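Local coordinates for glucose-6-phosphate 1-dehydrogenase (Mycobacterium avium, PDB 4LGV), which probably catalyses the NADP-dependent oxidation of glucose 6-phosphate to 6-phosphogluconolactone, the entry step of the pentose phosphate pathway, at residues 32-37 and 122-127; 48-53 and 418-423; 75-80 and 102-107; 110-115 and 138-143; 157-162 and 181-186. One frame throughout, in Å; residues are numbered along the deposited sequence.

Contact 1 (32-37 and 122-127)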
# COMPACT_ATOMS: atom_id res chain seq x y z
N LEU A 32 36.72 36.49 4.19
CA LEU A 32 37.91 36.75 3.41
C LEU A 32 38.05 35.63 2.45
O LEU A 32 37.88 34.45 2.83
CB LEU A 32 39.15 36.82 4.30
CG LEU A 32 40.53 36.98 3.65
CD1 LEU A 32 40.69 38.35 3.06
CD2 LEU A 32 41.65 36.78 4.64
N LEU A 33 38.33 35.96 1.19
CA LEU A 33 38.46 34.94 0.16
C LEU A 33 39.92 34.93 -0.32
O LEU A 33 40.43 35.94 -0.82
CB LEU A 33 37.51 35.23 -1.00
CG LEU A 33 37.61 34.28 -2.21
CD1 LEU A 33 37.34 32.84 -1.83
CD2 LEU A 33 36.62 34.69 -3.30
N VAL A 34 40.55 33.77 -0.25
CA VAL A 34 41.90 33.60 -0.70
C VAL A 34 41.93 32.56 -1.82
O VAL A 34 41.59 31.39 -1.59
CB VAL A 34 42.80 33.12 0.46
CG1 VAL A 34 44.20 32.95 -0.02
CG2 VAL A 34 42.74 34.09 1.63
N ILE A 35 42.38 32.97 -3.01
CA ILE A 35 42.32 32.09 -4.18
C ILE A 35 43.69 31.68 -4.63
O ILE A 35 44.43 32.51 -5.15
CB ILE A 35 41.63 32.79 -5.39
CG1 ILE A 35 40.23 33.20 -5.02
CG2 ILE A 35 41.56 31.86 -6.60
CD1 ILE A 35 39.53 34.09 -6.02
N PHE A 36 44.02 30.41 -4.45
CA PHE A 36 45.25 29.87 -5.00
C PHE A 36 45.00 29.45 -6.42
O PHE A 36 44.06 28.68 -6.69
CB PHE A 36 45.76 28.68 -4.20
CG PHE A 36 46.33 29.04 -2.84
CD1 PHE A 36 45.51 29.44 -1.80
CD2 PHE A 36 47.71 28.99 -2.61
CE1 PHE A 36 46.04 29.78 -0.56
CE2 PHE A 36 48.25 29.32 -1.37
CZ PHE A 36 47.41 29.72 -0.33
N GLY A 37 45.83 29.95 -7.33
CA GLY A 37 45.74 29.61 -8.77
C GLY A 37 45.04 30.68 -9.60
O GLY A 37 44.49 30.39 -10.64
N GLU A 122 50.65 37.75 7.27
CA GLU A 122 50.57 39.19 7.54
C GLU A 122 49.26 39.77 7.03
O GLU A 122 48.70 40.67 7.66
CB GLU A 122 51.68 39.97 6.84
CG GLU A 122 53.05 39.81 7.41
CD GLU A 122 54.01 40.85 6.83
OE1 GLU A 122 53.59 41.66 5.95
OE2 GLU A 122 55.19 40.87 7.28
N LYS A 123 48.82 39.31 5.85
CA LYS A 123 47.62 39.87 5.20
C LYS A 123 46.34 39.37 5.88
O LYS A 123 45.29 39.95 5.70
CB LYS A 123 47.62 39.61 3.68
N ILE A 124 46.44 38.33 6.70
CA ILE A 124 45.26 37.69 7.30
C ILE A 124 45.29 37.85 8.80
O ILE A 124 46.19 37.35 9.45
CB ILE A 124 45.24 36.17 6.94
CG1 ILE A 124 45.11 36.01 5.43
CG2 ILE A 124 44.12 35.43 7.67
CD1 ILE A 124 45.15 34.57 4.96
N GLY A 125 44.28 38.49 9.37
CA GLY A 125 44.31 38.78 10.79
C GLY A 125 43.89 37.60 11.64
O GLY A 125 43.15 36.69 11.17
N GLY A 126 44.37 37.60 12.88
CA GLY A 126 43.99 36.59 13.86
C GLY A 126 42.49 36.48 14.10
O GLY A 126 42.04 35.48 14.64
N ASP A 127 41.72 37.49 13.68
CA ASP A 127 40.25 37.46 13.75
C ASP A 127 39.57 37.00 12.43
O ASP A 127 38.35 36.97 12.37
CB ASP A 127 39.73 38.84 14.18

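Contact 2 (48-53 and 418-423)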
# COMPACT_ATOMS: atom_id res chain seq x y z
N PHE A 48 37.06 34.67 -12.57
CA PHE A 48 36.96 36.13 -12.70
C PHE A 48 35.56 36.62 -13.09
O PHE A 48 35.01 37.55 -12.47
CB PHE A 48 37.97 36.65 -13.69
CG PHE A 48 39.36 36.74 -13.14
CD1 PHE A 48 39.61 37.42 -11.99
CD2 PHE A 48 40.43 36.19 -13.84
CE1 PHE A 48 40.88 37.51 -11.50
CE2 PHE A 48 41.72 36.29 -13.35
CZ PHE A 48 41.94 36.94 -12.17
N ARG A 49 34.97 35.98 -14.09
CA ARG A 49 33.58 36.27 -14.46
C ARG A 49 32.59 36.08 -13.31
O ARG A 49 31.71 36.92 -13.07
CB ARG A 49 33.19 35.38 -15.64
CG ARG A 49 31.90 35.83 -16.31
CD ARG A 49 31.30 34.71 -17.13
NE ARG A 49 30.08 35.16 -17.73
CZ ARG A 49 29.40 34.51 -18.67
NH1 ARG A 49 29.82 33.33 -19.13
NH2 ARG A 49 28.27 35.05 -19.13
N ALA A 50 32.74 34.99 -12.58
CA ALA A 50 31.86 34.70 -11.44
C ALA A 50 31.98 35.76 -10.33
O ALA A 50 30.97 36.23 -9.84
CB ALA A 50 32.17 33.34 -10.90
N LEU A 51 33.22 36.18 -10.02
CA LEU A 51 33.41 37.23 -9.07
C LEU A 51 32.80 38.56 -9.54
O LEU A 51 32.14 39.30 -8.77
CB LEU A 51 34.90 37.42 -8.79
CG LEU A 51 35.58 36.25 -8.08
CD1 LEU A 51 37.09 36.47 -8.04
CD2 LEU A 51 35.04 36.09 -6.70
N TYR A 52 33.01 38.86 -10.81
CA TYR A 52 32.43 40.06 -11.44
C TYR A 52 30.92 40.05 -11.28
O TYR A 52 30.30 41.09 -10.93
CB TYR A 52 32.84 40.15 -12.92
CG TYR A 52 32.18 41.25 -13.67
CD1 TYR A 52 32.70 42.55 -13.66
CD2 TYR A 52 30.99 41.03 -14.39
CE1 TYR A 52 32.03 43.59 -14.27
CE2 TYR A 52 30.33 42.07 -15.05
CZ TYR A 52 30.86 43.33 -14.99
OH TYR A 52 30.21 44.34 -15.64
N ARG A 53 30.29 38.90 -11.56
CA ARG A 53 28.80 38.82 -11.50
C ARG A 53 28.30 38.95 -10.07
O ARG A 53 27.28 39.58 -9.81
CB ARG A 53 28.30 37.52 -12.13
CG ARG A 53 28.50 37.45 -13.64
CD ARG A 53 28.32 36.04 -14.18
NE ARG A 53 27.00 35.45 -13.94
CZ ARG A 53 25.97 35.53 -14.77
NH1 ARG A 53 26.05 36.14 -15.93
NH2 ARG A 53 24.83 34.96 -14.44
N ARG A 418 27.04 29.97 -8.25
CA ARG A 418 26.25 29.42 -7.16
C ARG A 418 27.13 28.64 -6.17
O ARG A 418 26.99 28.77 -4.97
CB ARG A 418 25.19 28.50 -7.75
CG ARG A 418 24.24 27.88 -6.77
CD ARG A 418 23.31 26.93 -7.48
NE ARG A 418 22.37 26.36 -6.54
CZ ARG A 418 21.79 25.17 -6.64
NH1 ARG A 418 22.08 24.33 -7.64
NH2 ARG A 418 20.90 24.82 -5.74
N LEU A 419 28.04 27.82 -6.67
CA LEU A 419 28.93 27.04 -5.80
C LEU A 419 29.88 27.91 -5.02
O LEU A 419 30.12 27.66 -3.83
CB LEU A 419 29.77 26.05 -6.61
CG LEU A 419 29.01 24.84 -7.09
CD1 LEU A 419 29.83 24.06 -8.09
CD2 LEU A 419 28.60 23.94 -5.96
N LEU A 420 30.40 28.95 -5.67
CA LEU A 420 31.38 29.85 -5.02
C LEU A 420 30.73 30.59 -3.91
O LEU A 420 31.29 30.75 -2.83
CB LEU A 420 31.95 30.90 -6.01
CG LEU A 420 33.40 30.80 -6.41
CD1 LEU A 420 33.77 32.06 -7.18
CD2 LEU A 420 34.33 30.62 -5.22
N TYR A 421 29.52 31.08 -4.18
CA TYR A 421 28.77 31.82 -3.17
C TYR A 421 28.42 30.90 -2.01
O TYR A 421 28.57 31.27 -0.83
CB TYR A 421 27.53 32.43 -3.80
CG TYR A 421 26.66 33.25 -2.87
CD1 TYR A 421 26.93 34.59 -2.62
CD2 TYR A 421 25.55 32.68 -2.25
CE1 TYR A 421 26.12 35.36 -1.78
CE2 TYR A 421 24.74 33.43 -1.40
CZ TYR A 421 25.03 34.77 -1.19
OH TYR A 421 24.23 35.51 -0.33
N ALA A 422 27.96 29.69 -2.32
CA ALA A 422 27.58 28.76 -1.26
C ALA A 422 28.82 28.42 -0.39
O ALA A 422 28.72 28.31 0.83
CB ALA A 422 26.99 27.50 -1.85
N ALA A 423 29.96 28.22 -1.04
CA ALA A 423 31.16 27.86 -0.32
C ALA A 423 31.49 28.97 0.65
O ALA A 423 31.79 28.71 1.79
CB ALA A 423 32.33 27.62 -1.26

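Contact 3 (75-80 and 102-107)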
# COMPACT_ATOMS: atom_id res chain seq x y z
N ASP A 75 48.41 45.45 -10.87
CA ASP A 75 47.88 46.02 -12.12
C ASP A 75 47.85 45.03 -13.25
O ASP A 75 46.90 44.97 -14.01
CB ASP A 75 48.70 47.26 -12.55
CG ASP A 75 48.43 48.49 -11.66
OD1 ASP A 75 47.42 48.49 -10.90
OD2 ASP A 75 49.24 49.44 -11.73
N GLN A 76 48.91 44.25 -13.39
CA GLN A 76 48.94 43.22 -14.44
C GLN A 76 47.87 42.15 -14.22
O GLN A 76 47.22 41.69 -15.15
CB GLN A 76 50.31 42.60 -14.52
CG GLN A 76 51.34 43.51 -15.15
CD GLN A 76 52.79 43.02 -14.97
OE1 GLN A 76 53.21 42.59 -13.89
NE2 GLN A 76 53.55 43.07 -16.04
N LEU A 77 47.64 41.82 -12.96
CA LEU A 77 46.56 40.91 -12.64
C LEU A 77 45.20 41.48 -13.02
O LEU A 77 44.36 40.78 -13.56
CB LEU A 77 46.60 40.53 -11.16
CG LEU A 77 45.50 39.58 -10.72
CD1 LEU A 77 45.68 38.24 -11.40
CD2 LEU A 77 45.48 39.43 -9.23
N LEU A 78 44.98 42.75 -12.74
CA LEU A 78 43.74 43.42 -13.10
C LEU A 78 43.48 43.44 -14.59
O LEU A 78 42.33 43.23 -15.02
CB LEU A 78 43.70 44.83 -12.54
CG LEU A 78 43.67 44.87 -11.01
CD1 LEU A 78 43.67 46.32 -10.56
CD2 LEU A 78 42.47 44.16 -10.40
N ASP A 79 44.55 43.62 -15.36
CA ASP A 79 44.43 43.53 -16.80
C ASP A 79 43.99 42.11 -17.19
O ASP A 79 43.15 41.94 -18.05
CB ASP A 79 45.74 43.86 -17.51
CG ASP A 79 46.12 45.34 -17.41
OD1 ASP A 79 45.22 46.19 -17.28
OD2 ASP A 79 47.36 45.63 -17.45
N ARG A 80 44.59 41.11 -16.57
CA ARG A 80 44.22 39.73 -16.83
C ARG A 80 42.74 39.47 -16.51
O ARG A 80 42.04 38.80 -17.28
CB ARG A 80 45.06 38.77 -16.01
CG ARG A 80 46.38 38.44 -16.68
CD ARG A 80 47.09 37.50 -15.75
NE ARG A 80 48.38 37.04 -16.21
CZ ARG A 80 48.64 35.84 -16.74
NH1 ARG A 80 47.69 34.93 -16.92
NH2 ARG A 80 49.87 35.56 -17.10
N GLY A 102 38.96 47.04 -6.40
CA GLY A 102 39.13 47.59 -5.05
C GLY A 102 39.22 46.58 -3.93
O GLY A 102 39.82 46.89 -2.89
N ARG A 103 38.65 45.39 -4.13
CA ARG A 103 38.70 44.31 -3.13
C ARG A 103 39.91 43.39 -3.30
O ARG A 103 40.23 42.61 -2.40
CB ARG A 103 37.49 43.41 -3.28
CG ARG A 103 36.19 44.11 -3.09
CD ARG A 103 35.01 43.13 -3.18
NE ARG A 103 33.81 43.91 -3.42
CZ ARG A 103 33.20 44.69 -2.53
NH1 ARG A 103 33.64 44.78 -1.27
NH2 ARG A 103 32.11 45.38 -2.91
N LEU A 104 40.55 43.46 -4.46
CA LEU A 104 41.54 42.47 -4.85
C LEU A 104 42.96 42.86 -4.47
O LEU A 104 43.35 43.99 -4.66
CB LEU A 104 41.47 42.28 -6.34
CG LEU A 104 42.03 41.00 -6.95
CD1 LEU A 104 41.45 39.73 -6.34
CD2 LEU A 104 41.72 41.02 -8.45
N SER A 105 43.71 41.92 -3.88
CA SER A 105 45.17 42.05 -3.75
C SER A 105 45.82 40.82 -4.35
O SER A 105 45.15 39.83 -4.63
CB SER A 105 45.61 42.28 -2.28
OG SER A 105 45.13 41.25 -1.44
N TYR A 106 47.13 40.87 -4.53
CA TYR A 106 47.88 39.78 -5.16
C TYR A 106 49.15 39.47 -4.43
O TYR A 106 49.90 40.36 -3.97
CB TYR A 106 48.22 40.11 -6.59
CG TYR A 106 48.97 39.00 -7.32
CD1 TYR A 106 48.36 37.78 -7.57
CD2 TYR A 106 50.29 39.16 -7.74
CE1 TYR A 106 49.02 36.77 -8.24
CE2 TYR A 106 50.98 38.14 -8.40
CZ TYR A 106 50.32 36.94 -8.67
OH TYR A 106 50.99 35.88 -9.30
N LEU A 107 49.41 38.18 -4.32
CA LEU A 107 50.58 37.68 -3.66
C LEU A 107 51.22 36.58 -4.49
O LEU A 107 50.56 35.60 -4.86
CB LEU A 107 50.12 37.20 -2.32
CG LEU A 107 51.15 36.90 -1.26
CD1 LEU A 107 51.94 38.16 -0.93
CD2 LEU A 107 50.43 36.39 -0.03

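Contact 4 (110-115 and 138-143)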
# COMPACT_ATOMS: atom_id res chain seq x y z
N ASP A 110 55.97 30.64 -4.37
CA ASP A 110 55.94 29.20 -4.56
C ASP A 110 55.13 28.60 -3.42
O ASP A 110 55.48 28.74 -2.22
CB ASP A 110 57.37 28.64 -4.50
CG ASP A 110 57.49 27.18 -5.01
OD1 ASP A 110 56.55 26.40 -4.81
OD2 ASP A 110 58.55 26.79 -5.55
N VAL A 111 54.09 27.87 -3.79
CA VAL A 111 53.16 27.26 -2.82
C VAL A 111 53.76 26.14 -2.01
O VAL A 111 53.18 25.75 -1.02
CB VAL A 111 51.87 26.74 -3.50
CG1 VAL A 111 51.06 27.91 -4.03
CG2 VAL A 111 52.18 25.77 -4.62
N THR A 112 54.92 25.63 -2.42
CA THR A 112 55.65 24.66 -1.59
C THR A 112 56.61 25.33 -0.62
O THR A 112 57.22 24.64 0.17
CB THR A 112 56.45 23.63 -2.46
OG1 THR A 112 57.42 24.28 -3.28
CG2 THR A 112 55.50 22.84 -3.35
N ASP A 113 56.77 26.65 -0.67
CA ASP A 113 57.73 27.36 0.21
C ASP A 113 57.04 28.05 1.39
O ASP A 113 56.08 28.83 1.21
CB ASP A 113 58.53 28.42 -0.58
CG ASP A 113 59.64 27.81 -1.50
OD1 ASP A 113 60.17 26.68 -1.23
OD2 ASP A 113 60.02 28.47 -2.54
N THR A 114 57.58 27.86 2.59
CA THR A 114 57.02 28.49 3.78
C THR A 114 56.96 30.02 3.75
O THR A 114 56.10 30.61 4.38
CB THR A 114 57.73 28.02 5.08
OG1 THR A 114 59.11 28.31 5.00
CG2 THR A 114 57.56 26.51 5.31
N GLY A 115 57.89 30.67 3.06
CA GLY A 115 57.89 32.14 2.96
C GLY A 115 56.60 32.74 2.42
O GLY A 115 56.15 33.80 2.86
N PRO A 138 45.96 19.18 -8.61
CA PRO A 138 45.64 18.41 -7.40
C PRO A 138 46.83 17.94 -6.59
O PRO A 138 46.71 17.78 -5.36
CB PRO A 138 44.86 17.20 -7.95
CG PRO A 138 45.21 17.14 -9.40
CD PRO A 138 45.34 18.58 -9.81
N SER A 139 47.95 17.69 -7.26
CA SER A 139 49.19 17.31 -6.53
C SER A 139 49.62 18.40 -5.55
O SER A 139 50.34 18.13 -4.61
CB SER A 139 50.32 16.96 -7.49
OG SER A 139 50.66 18.03 -8.35
N LEU A 140 49.08 19.61 -5.69
CA LEU A 140 49.40 20.69 -4.75
C LEU A 140 48.39 20.95 -3.63
O LEU A 140 48.67 21.77 -2.74
CB LEU A 140 49.66 21.95 -5.55
CG LEU A 140 50.89 21.85 -6.44
CD1 LEU A 140 51.05 23.10 -7.31
CD2 LEU A 140 52.15 21.66 -5.61
N PHE A 141 47.26 20.24 -3.59
CA PHE A 141 46.26 20.49 -2.54
C PHE A 141 46.83 20.26 -1.15
O PHE A 141 46.65 21.06 -0.21
CB PHE A 141 45.01 19.62 -2.74
CG PHE A 141 44.21 19.96 -3.98
CD1 PHE A 141 44.29 21.20 -4.57
CD2 PHE A 141 43.33 19.04 -4.52
CE1 PHE A 141 43.54 21.51 -5.68
CE2 PHE A 141 42.57 19.33 -5.64
CZ PHE A 141 42.67 20.57 -6.22
N ALA A 142 47.45 19.09 -0.99
CA ALA A 142 47.92 18.69 0.33
C ALA A 142 49.08 19.58 0.76
O ALA A 142 49.09 20.07 1.88
CB ALA A 142 48.30 17.23 0.34
N PRO A 143 50.03 19.82 -0.14
CA PRO A 143 51.12 20.71 0.27
C PRO A 143 50.66 22.10 0.71
O PRO A 143 51.20 22.63 1.66
CB PRO A 143 52.00 20.79 -0.99
CG PRO A 143 51.81 19.47 -1.66
CD PRO A 143 50.36 19.11 -1.40

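Contact 5 (157-162 and 181-186)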
# COMPACT_ATOMS: atom_id res chain seq x y z
N ALA A 157 38.81 28.44 9.30
CA ALA A 157 38.89 28.44 7.87
C ALA A 157 38.04 27.33 7.27
O ALA A 157 37.67 26.39 7.95
CB ALA A 157 40.32 28.30 7.40
N ARG A 158 37.74 27.48 6.00
CA ARG A 158 37.31 26.38 5.16
C ARG A 158 38.23 26.33 3.95
O ARG A 158 38.83 27.35 3.58
CB ARG A 158 35.87 26.54 4.72
CG ARG A 158 34.88 26.52 5.89
CD ARG A 158 33.44 26.50 5.39
NE ARG A 158 32.54 26.72 6.51
CZ ARG A 158 32.04 27.89 6.88
NH1 ARG A 158 32.32 29.02 6.22
NH2 ARG A 158 31.22 27.93 7.93
N VAL A 159 38.30 25.17 3.31
CA VAL A 159 39.12 24.97 2.13
C VAL A 159 38.25 24.33 1.05
O VAL A 159 37.67 23.24 1.24
CB VAL A 159 40.28 24.05 2.43
CG1 VAL A 159 41.15 23.81 1.20
CG2 VAL A 159 41.11 24.65 3.54
N ALA A 160 38.17 25.02 -0.09
CA ALA A 160 37.42 24.50 -1.22
C ALA A 160 38.41 24.03 -2.27
O ALA A 160 39.26 24.81 -2.74
CB ALA A 160 36.54 25.58 -1.77
N VAL A 161 38.32 22.76 -2.64
CA VAL A 161 39.24 22.17 -3.60
C VAL A 161 38.57 21.90 -4.93
O VAL A 161 37.51 21.25 -4.99
CB VAL A 161 39.91 20.85 -3.08
CG1 VAL A 161 40.85 21.19 -1.97
CG2 VAL A 161 38.91 19.85 -2.58
N GLU A 162 39.21 22.36 -6.00
CA GLU A 162 38.66 22.08 -7.35
C GLU A 162 38.85 20.65 -7.74
O GLU A 162 39.86 20.06 -7.47
CB GLU A 162 39.33 22.97 -8.43
CG GLU A 162 38.60 24.27 -8.65
CD GLU A 162 37.20 24.04 -9.14
OE1 GLU A 162 36.33 24.91 -8.93
OE2 GLU A 162 36.94 22.99 -9.72
N ALA A 181 43.99 15.08 8.27
CA ALA A 181 44.98 15.22 9.32
C ALA A 181 44.97 16.64 9.90
O ALA A 181 45.33 16.82 11.04
CB ALA A 181 46.38 14.90 8.78
N VAL A 182 44.61 17.66 9.10
CA VAL A 182 44.61 19.04 9.59
C VAL A 182 43.25 19.76 9.51
O VAL A 182 43.10 20.85 10.06
CB VAL A 182 45.69 19.89 8.89
CG1 VAL A 182 47.11 19.44 9.30
CG2 VAL A 182 45.55 19.84 7.38
N LEU A 183 42.28 19.17 8.81
CA LEU A 183 40.95 19.76 8.67
C LEU A 183 39.87 18.79 9.15
O LEU A 183 39.96 17.60 8.90
CB LEU A 183 40.67 20.09 7.21
CG LEU A 183 41.57 21.16 6.56
CD1 LEU A 183 41.46 21.14 5.02
CD2 LEU A 183 41.22 22.52 7.09
N ASP A 184 38.85 19.32 9.79
CA ASP A 184 37.59 18.59 9.95
C ASP A 184 36.88 18.48 8.62
O ASP A 184 37.07 19.30 7.72
CB ASP A 184 36.66 19.30 10.94
CG ASP A 184 37.28 19.44 12.33
OD1 ASP A 184 38.04 18.53 12.75
OD2 ASP A 184 37.04 20.48 12.98
N GLU A 185 36.02 17.48 8.51
CA GLU A 185 35.26 17.22 7.29
C GLU A 185 34.47 18.45 6.93
O GLU A 185 34.33 18.74 5.77
CB GLU A 185 34.30 16.01 7.47
CG GLU A 185 33.38 15.70 6.26
CD GLU A 185 34.15 15.45 4.94
OE1 GLU A 185 35.37 15.10 5.00
OE2 GLU A 185 33.54 15.63 3.85
N ASP A 186 33.92 19.15 7.91
CA ASP A 186 33.03 20.26 7.61
C ASP A 186 33.82 21.53 7.17
O ASP A 186 33.24 22.55 6.85
CB ASP A 186 32.08 20.55 8.78
CG ASP A 186 32.80 21.20 10.01
OD1 ASP A 186 34.05 21.35 10.04
OD2 ASP A 186 32.09 21.57 10.97

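Contact 1 (32-37 and 122-127)
I124 packs CG1, CG2 and CD1 against L32 and V34, two residues on the same face of strand 32-36. The second segment starts with E122 and K123, the last two residues of helix 114-123. The CB of K123 points toward the strand without touching it. At I124 the backbone leaves helical geometry, and the side chain takes over the contact. Its CG1 stands anti to the carbonyl carbon (chi1 -63°), and CD1 continues in an extended line, which carries the end of the chain in toward the strand. CG1 lies 3.6 Å from L32 CD2, the tightest approach, and I124 CG2 also meets that methyl at 4.1 Å, so one leucine branch is set at a slant against the root of the isoleucine. Further out, I124 CD1 and V34 CG2 come tip to tip at 4.1 Å. After this, G125 and G126 lead the chain on through a poorly ordered, exposed stretch, and G126 O is bonded to R156 before D127 follows. The contact is purely apolar and closed off from solvent. L32 and V34 also bond through their backbones to strand 130-134, while L33 bonds to strand 64-68, placing strand 32-36 in the middle of the parallel Rossmann sheet. Helix 114-123 lies over one face of that sheet as the crossover from strand 104-108 to strand 130-134; I124, the first residue after the helix, also leans on Y132, while F36 packs under the helix on L116, Y117 and L120.

Contact 2 (48-53 and 418-423)
L420 rests its CD1 methyl against two neighbours on helix 41-56, lying 4.2 Å from A50 CB and 4.3 Å from L51 CD2. The leucine CB points toward the opposite helix, and its chi1 of -112° is off a staggered position; in this pose CD1 alone meets both partners. A50 offers only its short CB, which lets the two backbones come to 8.1 Å between A50 CA and L420 CA. L51 reaches the contact with the end of its chain rather than its root. Helix 41-56 follows the first strand of the Rossmann domain, whereas helix 413-424 belongs to the C-terminal part of the sequence; the contact is therefore a helix-on-helix joint between the NAD-binding domain and the C-terminal domain. L420 also touches Y133 of the central sheet, so helix 413-424 packs beside both helix and strand. Polar groups flank the apolar patch: R53 makes salt bridges to E417 and to E90, and R49 pairs with the same E90 carboxylate. On the other helix, R418 NH1 is held by the carbonyl oxygens of G196 and Q198.

Contact 3 (75-80 and 102-107)
The Y106 ring receives L77 at a slant, the leucine CD2 methyl standing 3.7 Å from ring atom Y106 CD1. The same methyl is 3.9 Å from Y106 CB, so it is tucked against the near end of the tyrosine where ring and stem join. I38, I72 and A68 also touch this side chain, and its hydroxyl is hydrogen-bonded to the carbonyl oxygen of D70, which holds the far end of the ring. A chi1 of 180° turns the L77 branch away from its own amide nitrogen and directs it at the strand. L77 CD2 further touches L104 CD2 at 4.2 Å, thus bridging two residues that point to one face of strand 104-108. One step along the helix, L78 and L104 lie alongside one another pointing opposite ways, their CD2 methyls 3.8 Å apart. The axes of helix 75-80 and strand 104-107 approach to 9.0 Å and make an angle of 117°. Helix 74-87 is the first of two helices, with 94-103, in the connection from strand 64-68 to edge strand 104-108 of the Rossmann fold. Only carbon atoms meet across the two segments, so apolar packing, only partly buried, joins helix to strand, while the polar anchoring of Y106 comes from D70.

Contact 4 (110-115 and 138-143)
L140 aims its CB at the turn of 110-115, and from there each branch finds a different partner. With chi1 at -64°, CG stands beside the backbone N and carries the forked end out toward V111 and T112. At the tip, L140 CD1 meets V111 CG2 at 4.0 Å, the two side chains crossing at about a right angle. The other methyl, L140 CD2, lies 4.2 Å from T112 CG2, where T112 is exposed to solvent. The backbones are nearest at T112 CA and P143 CA, 6.3 Å apart. The two segments follow strands 104-108 and 130-134, at the C-terminal edge of the parallel sheet, the edge along which Rossmann domains bind their dinucleotide; the contact ties the turn ahead of helix 114-123 to the start of helix 141-150. D110 to D113 form a type I beta turn, closed by D113 N to D110 O at 2.9 Å, and an Asx turn is laid over it. D110 OD1 accepts T112 N at 3.0 Å with a nearly straight N-H (164°). The same oxygen takes T112 OG1 at 2.8 Å, from above the carboxylate plane and on the same face as the amide, so two donors grip one atom and fix the threonine's rotation, leaving its CG2 for the leucine. V111 additionally rests on I144, and its carbonyl oxygen is bonded to the Y117 hydroxyl. Within 138-143, P138 CA lies 3.6 Å above the F141 ring plane, over its centre.

Contact 5 (157-162 and 181-186)
V159 and L183 meet through methyls that their first torsions swing into place. A chi1 of 179° in V159 sends CG1 off opposite the amide nitrogen and leaves CG2 on the loop side. In L183 the value is -64°, with CG across from the carbonyl carbon, and the branch extends toward the strand. V159 CG2 and L183 CD1 then stand 3.8 Å apart, with the side chains at roughly a right angle; L183 CD1 also reaches V159 CB at 4.1 Å, and the second methyl, L183 CD2, has V159 CG2 at 4.1 Å. The fork thus straddles a single valine methyl, and V145 of helix 141-150 packs on both residues. One residue before V159, R158 CD comes within 4.2 Å of D186 O, and that oxygen lies at the edge of the guanidinium, near its plane, without being bonded to it; R158 NH2 is instead hydrogen-bonded to H28 O. The loop 181-186 runs from helix 169-180 into strand 188-191, the outermost strand beside 158-162, so the contact closes the last beta-alpha-beta crossover of the Rossmann sheet. Strand 188-191 runs into what is probably the family's substrate-binding signature. R158 NE stays 6.6 Å from D186 OD1. The opposite charges may attract weakly at that range, but the joint is chiefly apolar packing, with a polar margin where D186 is exposed.

Contacts 1, 3, 4 and 5 all belong to the Rossmann domain, and contact 2 fastens that domain to helix 413-424. The centre of contact 1 lies about 15 to 17 Å from the centres of the other four. L33 CD2 and L51 CD2 pack at 4.0 Å, joining it to contact 2, and F36 CD2 touches V111 CG1 at 3.8 Å, joining it to contact 4. F48 CZ meets L77 CD1 at 4.0 Å between contacts 2 and 3, and F141 CE2 lies 4.0 Å from V161 CB between contacts 4 and 5. The centres of contacts 3 and 5, toward opposite edges of the parallel sheet, are about 26 Å apart. Strand 32-36 runs into the glycine-rich loop that in this family probably receives the nucleotide.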